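Local coordinates for SusD superfamily protein (Bacteroides vulgatus ATCC 8482, PDB 3JQ0), which probably helps bind nutrients, perhaps glycans, at the outer membrane of the bacterium, as members of the SusD family do, at residues E303-G308 against V332-P337; N282-T287 against S319-Y324; G34-D39 against T296-R301; N311-W316 against R438-M443. All blocks are in the same frame, centred on the assembly; numbering follows the deposited sequence. Where two conformers were deposited one is given.

In the fold
Contacts 1 and 2 meet on one two-stranded antiparallel hairpin: contact 1 uses strand 332-339 and contact 2 its partner 320-326, with contact centres about 13 Å apart. Contacts 3 and 4 lie deeper, each centred about 15 Å from contact 1 and about 16 Å from each other. Along the chain, 34-39 comes first, then 282-287, 296-301, 303-308, 311-316, 319-324 and 332-337 in succession, and 438-443 last. One continuous run from 282 to 337 thus serves every contact, passing from strand 299-300 through a loop and helix 315-319 into the hairpin. It joins the hairpin to the early 34-39 turn and to the late helix 430-441.

Contact 1: E303-G308 against V332-P337; sequences EFYFKG and VSYFGP
Tyr-334 and Phe-306 form a T-shaped aromatic pair that fastens the loop 303-308 to a beta hairpin, strand 332-339 running antiparallel to strand 320-326. The ring planes stand at 77° with centroids 4.9 Å apart, and the edge belongs to Phe-306: its CE2 points at the middle of the tyrosine face, 3.7 Å from Tyr-334 CD2. The other face of the tyrosine ring is covered by its own strand, with Gly-336 N above the rim. Phe-306 is itself backed by the neighbouring Tyr-305, whose CD2 sits over the centre of one of its faces, so three aromatic side chains form a cluster.

Tyrosine suits position 334 because the ring offers an apolar face while the hydroxyl reaches on to the loop, where Tyr-334 OH is hydrogen-bonded to the carbonyl of Arg-302. With CG opposite its backbone N (chi1 171°), the ring extends from the strand toward that loop. Phe-335 and Gly-336 both face Val-323, a classic beta bulge in the hairpin just beyond it. Tyr-305 CD1 lies 4.3 Å from Pro-337 CB, while the rest of the ring leads away from the strand to a hydroxyl that binds a glycerol, probably from the crystallisation liquor. Next to the Arg-302 bond, Tyr-305 CB lies against the phenol oxygen, 3.3 Å from Tyr-334 OH.

Contact 2: N282-T287 against S319-Y324; sequences NSFVGT and SLKAVY
Lys-321 is the first residue of strand 320-326 to meet Phe-284, and it does so with its aliphatic part: Lys-321 CE lies 3.7 Å from Phe-284 CE1. The chain runs out straight from the strand (chi1 -177°) and bends only at its last torsion, beyond which NZ forms a salt bridge with Asp-289. Lysine therefore suits the place twice, greasy beside the ring and charged at the end. Two residues on, Val-323 crosses the phenylalanine at about a right angle, its CG1 4.1 Å from Phe-284 CE2. The ring is presented by a type II beta turn, Phe-284 to Thr-287, in which Phe-284 O accepts from both Thr-287 N and Thr-287 OG1, the latter at 2.7 Å. With an alanine here in place of Phe-284, Val-323 CG1 and Lys-321 CE would probably lose the ring that packs on them, leaving a gap between turn and strand. Between these two segments the contact is hydrophobic packing, with the Lys-321 to Asp-289 salt bridge adding a charged tie just beyond it.

Contact 3: G34-D39 against T296-R301; sequences GEPRAD and TQLQVR
Gln-299 NE2, one residue past the Leu-298 that packs on Pro-36, is held by two carbonyls: it donates to Val-300 O at 2.9 Å and to Pro-337 O in the hairpin strand. The first bond is nearly straight (170°), lies in the plane of the glutamine amide and uses a lone pair of the carbonyl. On the far end of that amide, OE1 accepts from Ile-46 N, so both polar ends of the buried side chain are engaged and its rotation is fixed.

The apolar part of the contact is small. Leu-298 brings one methyl, CD1, against the proline ring, 4.0 Å from Pro-36 CG, the two side chains crossing at about a right angle. Proline suits the second position of the type I turn Glu-35 to Ala-38, since its ring already fixes phi near the value required. Further along, Arg-301 CG packs 4.0 Å from Asp-39 O, whose hydrogen bond comes from Trp-422 NE1, while the arginine's charge goes to Asp-43 and that of Asp-39 to Arg-448.

The turn follows helix 27-34 and leads into strand 41-43, which pairs antiparallel with the short, weakly bonded strand 299-300, while helix 448-455 packs against Arg-37 and Ala-38.

Contact 4: N311-W316 against R438-M443; sequences NNDTRW and RLREFM. With SO4 (sulfate ion), chain I.
Arg-315, near the start of helix 315-319, lies with its CA 6.9 Å from that of Arg-440, in the last turn of helix 430-441. The arginine chain turns at chi3 (-70°), bringing its flat guanidinium between two carboxylates. Asp-313 is gripped side-on: Arg-315 NE reaches Asp-313 OD1 at 3.0 Å and Arg-315 NH2 reaches Asp-313 OD2 at 2.9 Å. The same OD1 also accepts from Arg-315 N, from above the carboxylate plane, a capping bond to the helix start. Across the contact Arg-315 NH1 donates to Glu-441 OE1 (2.9 Å), nearly along the C-O axis, and it has a second acid partner in Glu-437. The other oxygen, Glu-441 OE2, forms salt bridges with Arg-363 and Arg-392. Arg-440 CB covers one guanidinium face, while Arg-440 NE binds Gly-308 O and its NH1 pairs with Asp-411. A leucine in place of Arg-315 would probably leave the buried Asp-313 without its side-on partner and Glu-441 OE1 without its mate, though OE2 would keep its two arginines. At the outer end of the segment, Asn-311 N donates to O3 of a sulfate, probably from the crystallisation liquor, at 3.0 Å. Together Asp-313, Arg-315 and Glu-441 make a buried salt-bridge network, a capped helix start tied by charge to the C-terminal turn of another helix.

Contact 1: E303-G308 against V332-P337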
loop_
_atom_site.group_PDB
_atom_site.type_symbol
_atom_site.label_atom_id
_atom_site.label_comp_id
_atom_site.label_asym_id
_atom_site.label_seq_id
_atom_site.Cartn_x
_atom_site.Cartn_y
_atom_site.Cartn_z
ATOM N N GLU A 303 -3.331 -9.264 19.831
ATOM C CA GLU A 303 -3.975 -10.528 19.543
ATOM C C GLU A 303 -3.692 -10.997 18.102
ATOM O O GLU A 303 -3.698 -12.189 17.797
ATOM C CB GLU A 303 -5.491 -10.311 19.796
ATOM C CG GLU A 303 -6.383 -11.529 19.607
ATOM C CD GLU A 303 -7.899 -11.241 19.659
ATOM O OE1 GLU A 303 -8.345 -10.084 19.885
ATOM O OE2 GLU A 303 -8.660 -12.193 19.408
ATOM N N PHE A 304 -3.477 -10.050 17.203
ATOM C CA PHE A 304 -3.297 -10.384 15.801
ATOM C C PHE A 304 -2.073 -11.239 15.560
ATOM O O PHE A 304 -2.077 -12.059 14.641
ATOM C CB PHE A 304 -3.241 -9.115 14.959
ATOM C CG PHE A 304 -3.111 -9.373 13.491
ATOM C CD1 PHE A 304 -4.192 -9.757 12.734
ATOM C CD2 PHE A 304 -1.862 -9.291 12.871
ATOM C CE1 PHE A 304 -4.044 -10.048 11.371
ATOM C CE2 PHE A 304 -1.728 -9.581 11.498
ATOM C CZ PHE A 304 -2.842 -9.915 10.776
ATOM N N TYR A 305 -1.034 -11.082 16.386
ATOM C CA TYR A 305 0.188 -11.824 16.160
ATOM C C TYR A 305 -0.062 -13.318 16.099
ATOM O O TYR A 305 0.584 -13.995 15.313
ATOM C CB TYR A 305 1.261 -11.500 17.225
ATOM C CG TYR A 305 2.572 -12.202 16.988
ATOM C CD1 TYR A 305 3.511 -11.666 16.131
ATOM C CD2 TYR A 305 2.831 -13.444 17.552
ATOM C CE1 TYR A 305 4.698 -12.312 15.862
ATOM C CE2 TYR A 305 4.019 -14.106 17.270
ATOM C CZ TYR A 305 4.933 -13.557 16.410
ATOM O OH TYR A 305 6.078 -14.208 16.112
ATOM N N PHE A 306 -0.993 -13.832 16.913
ATOM C CA PHE A 306 -1.292 -15.258 16.943
ATOM C C PHE A 306 -2.498 -15.675 16.118
ATOM O O PHE A 306 -2.815 -16.861 16.097
ATOM C CB PHE A 306 -1.370 -15.753 18.404
ATOM C CG PHE A 306 -0.086 -15.609 19.168
ATOM C CD1 PHE A 306 0.937 -16.498 18.946
ATOM C CD2 PHE A 306 0.102 -14.557 20.060
ATOM C CE1 PHE A 306 2.148 -16.378 19.616
ATOM C CE2 PHE A 306 1.314 -14.434 20.740
ATOM C CZ PHE A 306 2.312 -15.343 20.534
ATOM N N LYS A 307 -3.128 -14.731 15.445
ATOM C CA LYS A 307 -4.289 -15.010 14.615
ATOM C C LYS A 307 -4.134 -14.563 13.156
ATOM O O LYS A 307 -5.059 -14.626 12.376
ATOM C CB LYS A 307 -5.560 -14.423 15.228
ATOM C CG LYS A 307 -6.020 -15.134 16.513
ATOM C CD LYS A 307 -6.574 -16.545 16.170
ATOM C CE LYS A 307 -7.287 -17.255 17.276
ATOM N NZ LYS A 307 -7.577 -18.648 16.931
ATOM N N GLY A 308 -2.937 -14.146 12.759
ATOM C CA GLY A 308 -2.695 -13.619 11.426
ATOM C C GLY A 308 -2.269 -14.662 10.409
ATOM O O GLY A 308 -2.611 -14.568 9.230
ATOM N N VAL A 332 8.186 -15.564 31.746
ATOM C CA VAL A 332 8.247 -14.900 30.450
ATOM C C VAL A 332 6.852 -14.851 29.867
ATOM O O VAL A 332 6.215 -15.896 29.715
ATOM C CB VAL A 332 9.205 -15.628 29.518
ATOM C CG1 VAL A 332 9.255 -14.980 28.106
ATOM C CG2 VAL A 332 10.618 -15.751 30.109
ATOM N N SER A 333 6.351 -13.661 29.549
ATOM C CA SER A 333 4.990 -13.450 29.050
ATOM C C SER A 333 5.042 -12.640 27.744
ATOM O O SER A 333 5.783 -11.652 27.666
ATOM C CB SER A 333 4.205 -12.681 30.112
ATOM O OG SER A 333 4.049 -13.503 31.268
ATOM N N TYR A 334 4.209 -13.000 26.785
ATOM C CA TYR A 334 4.046 -12.248 25.568
ATOM C C TYR A 334 3.554 -10.848 25.893
ATOM O O TYR A 334 2.621 -10.688 26.684
ATOM C CB TYR A 334 3.037 -12.951 24.677
ATOM C CG TYR A 334 2.604 -12.169 23.456
ATOM C CD1 TYR A 334 3.509 -11.849 22.441
ATOM C CD2 TYR A 334 1.314 -11.732 23.301
ATOM C CE1 TYR A 334 3.105 -11.107 21.323
ATOM C CE2 TYR A 334 0.912 -10.999 22.224
ATOM C CZ TYR A 334 1.811 -10.708 21.210
ATOM O OH TYR A 334 1.439 -9.981 20.102
ATOM N N PHE A 335 4.182 -9.849 25.294
ATOM C CA PHE A 335 3.860 -8.456 25.568
ATOM C C PHE A 335 3.178 -7.810 24.355
ATOM O O PHE A 335 2.136 -7.166 24.491
ATOM C CB PHE A 335 5.087 -7.720 26.061
ATOM C CG PHE A 335 4.786 -6.318 26.585
ATOM C CD1 PHE A 335 3.955 -6.129 27.682
ATOM C CD2 PHE A 335 5.337 -5.198 25.983
ATOM C CE1 PHE A 335 3.681 -4.818 28.119
ATOM C CE2 PHE A 335 5.098 -3.931 26.451
ATOM C CZ PHE A 335 4.264 -3.744 27.502
ATOM N N GLY A 336 3.744 -7.966 23.170
ATOM C CA GLY A 336 3.090 -7.483 21.982
ATOM C C GLY A 336 3.986 -7.604 20.780
ATOM O O GLY A 336 5.152 -7.999 20.880
ATOM N N PRO A 337 3.466 -7.167 19.625
ATOM C CA PRO A 337 4.229 -7.238 18.367
ATOM C C PRO A 337 4.871 -5.908 18.036
ATOM O O PRO A 337 4.335 -4.829 18.390
ATOM C CB PRO A 337 3.138 -7.597 17.349
ATOM C CG PRO A 337 1.960 -6.837 17.853
ATOM C CD PRO A 337 2.042 -6.836 19.354
#

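Contact 2: N282-T287 against S319-Y324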
loop_
_atom_site.group_PDB
_atom_site.type_symbol
_atom_site.label_atom_id
_atom_site.label_comp_id
_atom_site.label_asym_id
_atom_site.label_seq_id
_atom_site.Cartn_x
_atom_site.Cartn_y
_atom_site.Cartn_z
ATOM N N ASN A 282 15.386 -13.937 27.058
ATOM C CA ASN A 282 16.719 -13.357 26.915
ATOM C C ASN A 282 16.658 -11.965 26.290
ATOM O O ASN A 282 15.798 -11.624 25.491
ATOM C CB ASN A 282 17.605 -14.304 26.088
ATOM C CG ASN A 282 17.694 -15.675 26.716
ATOM O OD1 ASN A 282 17.755 -15.795 27.945
ATOM N ND2 ASN A 282 17.675 -16.725 25.904
ATOM N N SER A 283 17.582 -11.137 26.707
ATOM C CA SER A 283 17.695 -9.752 26.260
ATOM C C SER A 283 18.035 -9.633 24.786
ATOM O O SER A 283 18.661 -10.515 24.206
ATOM C CB SER A 283 18.767 -9.052 27.120
ATOM O OG SER A 283 19.021 -7.718 26.679
ATOM N N PHE A 284 17.624 -8.508 24.198
ATOM C CA PHE A 284 18.032 -8.136 22.856
ATOM C C PHE A 284 19.372 -7.439 22.801
ATOM O O PHE A 284 19.865 -7.174 21.714
ATOM C CB PHE A 284 16.939 -7.270 22.215
ATOM C CG PHE A 284 15.633 -7.997 22.003
ATOM C CD1 PHE A 284 15.507 -9.000 21.056
ATOM C CD2 PHE A 284 14.526 -7.675 22.728
ATOM C CE1 PHE A 284 14.353 -9.673 20.862
ATOM C CE2 PHE A 284 13.321 -8.376 22.562
ATOM C CZ PHE A 284 13.247 -9.386 21.615
ATOM N N VAL A 285 19.992 -7.135 23.939
ATOM C CA VAL A 285 21.341 -6.575 23.941
ATOM C C VAL A 285 22.272 -7.515 23.189
ATOM O O VAL A 285 22.212 -8.722 23.367
ATOM C CB VAL A 285 21.854 -6.306 25.381
ATOM C CG1 VAL A 285 23.352 -5.925 25.369
ATOM C CG2 VAL A 285 21.046 -5.225 26.047
ATOM N N GLY A 286 23.101 -6.935 22.324
ATOM C CA GLY A 286 24.058 -7.703 21.565
ATOM C C GLY A 286 23.519 -8.296 20.303
ATOM O O GLY A 286 24.254 -8.968 19.568
ATOM N N THR A 287 22.230 -8.054 19.993
ATOM C CA THR A 287 21.561 -8.573 18.803
ATOM C C THR A 287 21.222 -7.444 17.848
ATOM O O THR A 287 21.193 -6.291 18.236
ATOM C CB THR A 287 20.231 -9.307 19.188
ATOM O OG1 THR A 287 19.190 -8.344 19.375
ATOM C CG2 THR A 287 20.382 -10.238 20.371
ATOM N N SER A 319 7.072 -10.114 8.868
ATOM C CA SER A 319 6.237 -8.925 9.017
ATOM C C SER A 319 6.183 -8.370 10.414
ATOM O O SER A 319 6.095 -7.152 10.604
ATOM C CB SER A 319 4.800 -9.238 8.575
ATOM O OG SER A 319 4.738 -9.597 7.188
ATOM N N LEU A 320 6.218 -9.276 11.414
ATOM C CA LEU A 320 6.053 -8.930 12.828
ATOM C C LEU A 320 7.082 -9.638 13.644
ATOM O O LEU A 320 7.427 -10.788 13.352
ATOM C CB LEU A 320 4.674 -9.365 13.322
ATOM C CG LEU A 320 3.473 -8.753 12.652
ATOM C CD1 LEU A 320 2.162 -9.425 13.092
ATOM C CD2 LEU A 320 3.423 -7.252 12.841
ATOM N N LYS A 321 7.486 -9.016 14.751
ATOM C CA LYS A 321 8.255 -9.718 15.785
ATOM C C LYS A 321 7.519 -9.607 17.103
ATOM O O LYS A 321 7.093 -8.526 17.505
ATOM C CB LYS A 321 9.698 -9.227 15.925
ATOM C CG LYS A 321 10.484 -10.047 16.966
ATOM C CD LYS A 321 11.998 -9.849 16.889
ATOM C CE LYS A 321 12.801 -10.888 17.696
ATOM N NZ LYS A 321 14.064 -11.252 16.987
ATOM N N ALA A 322 7.405 -10.734 17.792
ATOM C CA ALA A 322 6.839 -10.751 19.139
ATOM C C ALA A 322 7.913 -10.352 20.134
ATOM O O ALA A 322 8.998 -10.953 20.171
ATOM C CB ALA A 322 6.301 -12.165 19.455
ATOM N N VAL A 323 7.569 -9.424 21.008
ATOM C CA VAL A 323 8.378 -9.134 22.175
ATOM C C VAL A 323 7.630 -9.561 23.442
ATOM O O VAL A 323 6.402 -9.626 23.481
ATOM C CB VAL A 323 8.833 -7.657 22.230
ATOM C CG1 VAL A 323 9.671 -7.293 20.993
ATOM C CG2 VAL A 323 7.687 -6.664 22.413
ATOM N N TYR A 324 8.434 -9.907 24.416
ATOM C CA TYR A 324 8.033 -10.492 25.671
ATOM C C TYR A 324 8.588 -9.636 26.792
ATOM O O TYR A 324 9.426 -8.740 26.609
ATOM C CB TYR A 324 8.555 -11.961 25.776
ATOM C CG TYR A 324 8.029 -12.858 24.699
ATOM C CD1 TYR A 324 8.517 -12.784 23.393
ATOM C CD2 TYR A 324 7.038 -13.791 24.978
ATOM C CE1 TYR A 324 8.016 -13.585 22.396
ATOM C CE2 TYR A 324 6.532 -14.599 23.973
ATOM C CZ TYR A 324 6.988 -14.470 22.678
ATOM O OH TYR A 324 6.485 -15.275 21.659
#

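Contact 3: G34-D39 against T296-R301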
loop_
_atom_site.group_PDB
_atom_site.type_symbol
_atom_site.label_atom_id
_atom_site.label_comp_id
_atom_site.label_asym_id
_atom_site.label_seq_id
_atom_site.Cartn_x
_atom_site.Cartn_y
_atom_site.Cartn_z
ATOM N N GLY A 34 -4.586 3.970 2.660
ATOM C CA GLY A 34 -4.904 2.631 2.218
ATOM C C GLY A 34 -4.960 1.551 3.270
ATOM O O GLY A 34 -5.436 0.451 2.953
ATOM N N GLU A 35 -4.545 1.836 4.524
ATOM C CA GLU A 35 -4.400 0.779 5.524
ATOM C C GLU A 35 -4.996 1.018 6.914
ATOM O O GLU A 35 -5.825 0.205 7.338
ATOM C CB GLU A 35 -2.970 0.257 5.545
ATOM C CG GLU A 35 -2.664 -0.742 6.619
ATOM C CD GLU A 35 -1.296 -1.398 6.472
ATOM O OE1 GLU A 35 -0.806 -1.508 5.330
ATOM O OE2 GLU A 35 -0.711 -1.830 7.502
ATOM N N PRO A 36 -4.587 2.054 7.671
ATOM C CA PRO A 36 -4.910 2.066 9.100
ATOM C C PRO A 36 -6.343 2.287 9.528
ATOM O O PRO A 36 -6.606 2.114 10.726
ATOM C CB PRO A 36 -3.982 3.139 9.689
ATOM C CG PRO A 36 -2.896 3.295 8.706
ATOM C CD PRO A 36 -3.531 3.042 7.381
ATOM N N ARG A 37 -7.258 2.643 8.628
ATOM C CA ARG A 37 -8.676 2.658 9.017
ATOM C C ARG A 37 -9.318 1.279 9.152
ATOM O O ARG A 37 -10.440 1.187 9.625
ATOM C CB ARG A 37 -9.476 3.541 8.049
ATOM C CG ARG A 37 -9.171 5.009 8.154
ATOM C CD ARG A 37 -10.008 5.886 7.257
ATOM N NE ARG A 37 -11.395 5.791 7.689
ATOM C CZ ARG A 37 -12.419 6.349 7.052
ATOM N NH1 ARG A 37 -12.229 7.079 5.979
ATOM N NH2 ARG A 37 -13.650 6.198 7.549
ATOM N N ALA A 38 -8.616 0.216 8.746
ATOM C CA ALA A 38 -9.146 -1.146 8.842
ATOM C C ALA A 38 -8.802 -1.735 10.207
ATOM O O ALA A 38 -8.896 -1.020 11.210
ATOM C CB ALA A 38 -8.688 -1.981 7.620
ATOM N N ASP A 39 -8.456 -3.025 10.262
ATOM C CA ASP A 39 -8.506 -3.802 11.490
ATOM C C ASP A 39 -7.132 -4.199 12.041
ATOM O O ASP A 39 -7.052 -4.861 13.092
ATOM C CB ASP A 39 -9.379 -5.051 11.299
ATOM C CG ASP A 39 -9.084 -5.876 10.053
ATOM O OD1 ASP A 39 -8.277 -5.450 9.182
ATOM O OD2 ASP A 39 -9.714 -6.969 9.949
ATOM N N THR A 296 6.387 4.601 18.235
ATOM C CA THR A 296 5.204 3.895 17.791
ATOM C C THR A 296 3.955 4.642 18.212
ATOM O O THR A 296 3.686 4.796 19.424
ATOM C CB THR A 296 5.170 2.463 18.365
ATOM O OG1 THR A 296 6.359 1.798 17.961
ATOM C CG2 THR A 296 3.968 1.675 17.926
ATOM N N GLN A 297 3.193 5.115 17.216
ATOM C CA GLN A 297 1.860 5.689 17.468
ATOM C C GLN A 297 0.690 4.905 16.873
ATOM O O GLN A 297 -0.442 5.150 17.241
ATOM C CB GLN A 297 1.813 7.156 16.961
ATOM C CG GLN A 297 2.722 8.079 17.722
ATOM C CD GLN A 297 2.628 9.502 17.312
ATOM O OE1 GLN A 297 2.054 9.818 16.261
ATOM N NE2 GLN A 297 3.227 10.390 18.115
ATOM N N LEU A 298 0.993 3.925 15.999
ATOM C CA LEU A 298 0.039 2.983 15.452
ATOM C C LEU A 298 0.536 1.600 15.849
ATOM O O LEU A 298 1.671 1.248 15.503
ATOM C CB LEU A 298 -0.051 3.087 13.923
ATOM C CG LEU A 298 -0.913 4.212 13.335
ATOM C CD1 LEU A 298 -0.689 4.307 11.826
ATOM C CD2 LEU A 298 -2.417 4.012 13.709
ATOM N N GLN A 299 -0.263 0.864 16.625
ATOM C CA GLN A 299 0.137 -0.413 17.221
ATOM C C GLN A 299 -0.705 -1.534 16.652
ATOM O O GLN A 299 -1.927 -1.593 16.872
ATOM C CB GLN A 299 -0.055 -0.296 18.737
ATOM C CG GLN A 299 0.156 -1.599 19.484
ATOM C CD GLN A 299 1.549 -2.141 19.385
ATOM O OE1 GLN A 299 2.501 -1.479 19.847
ATOM N NE2 GLN A 299 1.701 -3.347 18.840
ATOM N N VAL A 300 -0.046 -2.488 15.993
ATOM C CA VAL A 300 -0.687 -3.708 15.562
ATOM C C VAL A 300 -1.352 -4.347 16.785
ATOM O O VAL A 300 -0.726 -4.484 17.845
ATOM C CB VAL A 300 0.317 -4.663 14.903
ATOM C CG1 VAL A 300 -0.287 -6.067 14.639
ATOM C CG2 VAL A 300 0.925 -4.044 13.622
ATOM N N ARG A 301 -2.594 -4.800 16.631
ATOM C CA ARG A 301 -3.332 -5.425 17.729
ATOM C C ARG A 301 -2.494 -6.589 18.267
ATOM O O ARG A 301 -2.043 -7.457 17.508
ATOM C CB ARG A 301 -4.663 -5.970 17.212
ATOM C CG ARG A 301 -5.665 -4.905 16.840
ATOM C CD ARG A 301 -6.289 -4.220 18.068
ATOM N NE ARG A 301 -7.428 -3.381 17.728
ATOM C CZ ARG A 301 -8.194 -2.767 18.630
ATOM N NH1 ARG A 301 -7.901 -2.832 19.902
ATOM N NH2 ARG A 301 -9.245 -2.049 18.241
#

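Contact 4: N311-W316 against R438-M443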
loop_
_atom_site.group_PDB
_atom_site.type_symbol
_atom_site.label_atom_id
_atom_site.label_comp_id
_atom_site.label_asym_id
_atom_site.label_seq_id
_atom_site.Cartn_x
_atom_site.Cartn_y
_atom_site.Cartn_z
ATOM N N ASN A 311 1.214 -21.571 10.978
ATOM C CA ASN A 311 2.584 -21.930 11.255
ATOM C C ASN A 311 3.338 -22.186 9.943
ATOM O O ASN A 311 2.799 -22.769 8.992
ATOM C CB ASN A 311 2.639 -23.165 12.139
ATOM C CG ASN A 311 2.165 -22.916 13.574
ATOM O OD1 ASN A 311 1.896 -21.809 14.053
ATOM N ND2 ASN A 311 2.048 -24.020 14.286
ATOM N N ASN A 312 4.582 -21.758 9.924
ATOM C CA ASN A 312 5.493 -21.937 8.825
ATOM C C ASN A 312 5.232 -21.026 7.621
ATOM O O ASN A 312 5.963 -21.112 6.616
ATOM C CB ASN A 312 5.598 -23.432 8.434
ATOM C CG ASN A 312 5.961 -24.287 9.628
ATOM O OD1 ASN A 312 5.156 -25.120 10.118
ATOM N ND2 ASN A 312 7.097 -23.964 10.174
ATOM N N ASP A 313 4.292 -20.095 7.730
ATOM C CA ASP A 313 4.160 -19.016 6.763
ATOM C C ASP A 313 5.264 -18.007 7.113
ATOM O O ASP A 313 5.215 -17.365 8.154
ATOM C CB ASP A 313 2.766 -18.410 6.844
ATOM C CG ASP A 313 2.566 -17.268 5.893
ATOM O OD1 ASP A 313 3.531 -16.704 5.325
ATOM O OD2 ASP A 313 1.355 -16.914 5.698
ATOM N N THR A 314 6.277 -17.890 6.277
ATOM C CA THR A 314 7.406 -17.035 6.589
ATOM C C THR A 314 7.041 -15.550 6.630
ATOM O O THR A 314 7.779 -14.735 7.202
ATOM C CB THR A 314 8.623 -17.217 5.628
ATOM O OG1 THR A 314 8.323 -16.553 4.400
ATOM C CG2 THR A 314 8.995 -18.664 5.390
ATOM N N ARG A 315 5.876 -15.194 6.095
ATOM C CA ARG A 315 5.454 -13.802 6.181
ATOM C C ARG A 315 5.214 -13.364 7.627
ATOM O O ARG A 315 5.264 -12.180 7.934
ATOM C CB ARG A 315 4.200 -13.545 5.379
ATOM C CG ARG A 315 4.392 -13.861 3.906
ATOM C CD ARG A 315 3.116 -13.676 3.101
ATOM N NE ARG A 315 2.151 -14.738 3.462
ATOM C CZ ARG A 315 1.128 -15.098 2.708
ATOM N NH1 ARG A 315 0.811 -14.431 1.615
ATOM N NH2 ARG A 315 0.395 -16.133 3.086
ATOM N N TRP A 316 4.866 -14.313 8.486
ATOM C CA TRP A 316 4.534 -14.040 9.876
ATOM C C TRP A 316 5.667 -13.334 10.612
ATOM O O TRP A 316 5.520 -12.190 11.059
ATOM C CB TRP A 316 4.159 -15.346 10.563
ATOM C CG TRP A 316 3.687 -15.284 11.964
ATOM C CD1 TRP A 316 3.506 -14.175 12.724
ATOM C CD2 TRP A 316 3.329 -16.414 12.764
ATOM N NE1 TRP A 316 3.040 -14.562 13.966
ATOM C CE2 TRP A 316 2.912 -15.919 14.011
ATOM C CE3 TRP A 316 3.261 -17.769 12.530
ATOM C CZ2 TRP A 316 2.452 -16.747 15.023
ATOM C CZ3 TRP A 316 2.804 -18.582 13.531
ATOM C CH2 TRP A 316 2.416 -18.091 14.771
ATOM N N ARG A 438 -4.328 -11.185 0.868
ATOM C CA ARG A 438 -3.820 -9.844 0.776
ATOM C C ARG A 438 -3.447 -9.277 2.132
ATOM O O ARG A 438 -2.466 -8.531 2.265
ATOM C CB ARG A 438 -4.801 -8.900 0.050
ATOM C CG ARG A 438 -4.943 -9.210 -1.417
ATOM C CD ARG A 438 -5.838 -8.208 -2.131
ATOM N NE ARG A 438 -5.297 -6.891 -2.215
ATOM C CZ ARG A 438 -4.383 -6.492 -3.064
ATOM N NH1 ARG A 438 -3.839 -7.321 -3.926
ATOM N NH2 ARG A 438 -4.008 -5.207 -3.062
ATOM N N LEU A 439 -4.209 -9.628 3.168
ATOM C CA LEU A 439 -3.898 -9.188 4.521
ATOM C C LEU A 439 -2.505 -9.714 4.927
ATOM O O LEU A 439 -1.655 -8.980 5.417
ATOM C CB LEU A 439 -4.991 -9.622 5.507
ATOM C CG LEU A 439 -4.742 -9.328 6.979
ATOM C CD1 LEU A 439 -4.406 -7.894 7.284
ATOM C CD2 LEU A 439 -5.897 -9.837 7.790
ATOM N N ARG A 440 -2.314 -11.013 4.724
ATOM C CA ARG A 440 -1.050 -11.650 5.047
ATOM C C ARG A 440 0.099 -11.097 4.225
ATOM O O ARG A 440 1.247 -11.026 4.723
ATOM C CB ARG A 440 -1.188 -13.176 4.850
ATOM C CG ARG A 440 -2.064 -13.825 5.903
ATOM C CD ARG A 440 -2.274 -15.303 5.647
ATOM N NE ARG A 440 -2.980 -15.918 6.769
ATOM C CZ ARG A 440 -3.575 -17.103 6.748
ATOM N NH1 ARG A 440 -3.695 -17.785 5.626
ATOM N NH2 ARG A 440 -4.093 -17.561 7.876
ATOM N N GLU A 441 -0.129 -10.742 2.963
ATOM C CA GLU A 441 0.908 -10.399 2.020
ATOM C C GLU A 441 1.347 -8.922 2.190
ATOM O O GLU A 441 2.514 -8.621 1.904
ATOM C CB GLU A 441 0.365 -10.643 0.600
ATOM C CG GLU A 441 1.372 -10.473 -0.508
ATOM C CD GLU A 441 2.550 -11.459 -0.518
ATOM O OE1 GLU A 441 2.377 -12.571 0.027
ATOM O OE2 GLU A 441 3.600 -11.107 -1.152
ATOM N N PHE A 442 0.448 -8.014 2.579
ATOM C CA PHE A 442 0.636 -6.588 2.382
ATOM C C PHE A 442 0.626 -5.744 3.645
ATOM O O PHE A 442 0.426 -4.535 3.574
ATOM C CB PHE A 442 -0.385 -6.019 1.366
ATOM C CG PHE A 442 -0.184 -6.574 -0.031
ATOM C CD1 PHE A 442 0.959 -6.241 -0.754
ATOM C CD2 PHE A 442 -1.110 -7.425 -0.605
ATOM C CE1 PHE A 442 1.165 -6.753 -2.045
ATOM C CE2 PHE A 442 -0.902 -7.922 -1.864
ATOM C CZ PHE A 442 0.251 -7.652 -2.552
HETATM N N MSE A 443 0.929 -6.321 4.818
HETATM C CA MSE A 443 1.020 -5.475 5.997
HETATM C C MSE A 443 1.987 -4.350 5.789
HETATM O O MSE A 443 3.098 -4.559 5.249
HETATM C CB MSE A 443 1.451 -6.291 7.242
HETATM C CG MSE A 443 0.545 -7.405 7.630
HETATM SE SE MSE A 443 0.978 -8.149 9.353
HETATM C CE MSE A 443 0.181 -6.711 10.406
HETATM S S SO4 I . -1.415 -23.518 13.244
HETATM O O1 SO4 I . -1.695 -22.618 14.393
HETATM O O2 SO4 I . -2.404 -24.578 13.076
HETATM O O3 SO4 I . -1.298 -22.581 12.185
HETATM O O4 SO4 I . -0.223 -24.198 13.692
HETATM O O HOH W 1 -2.180 -17.900 3.181
#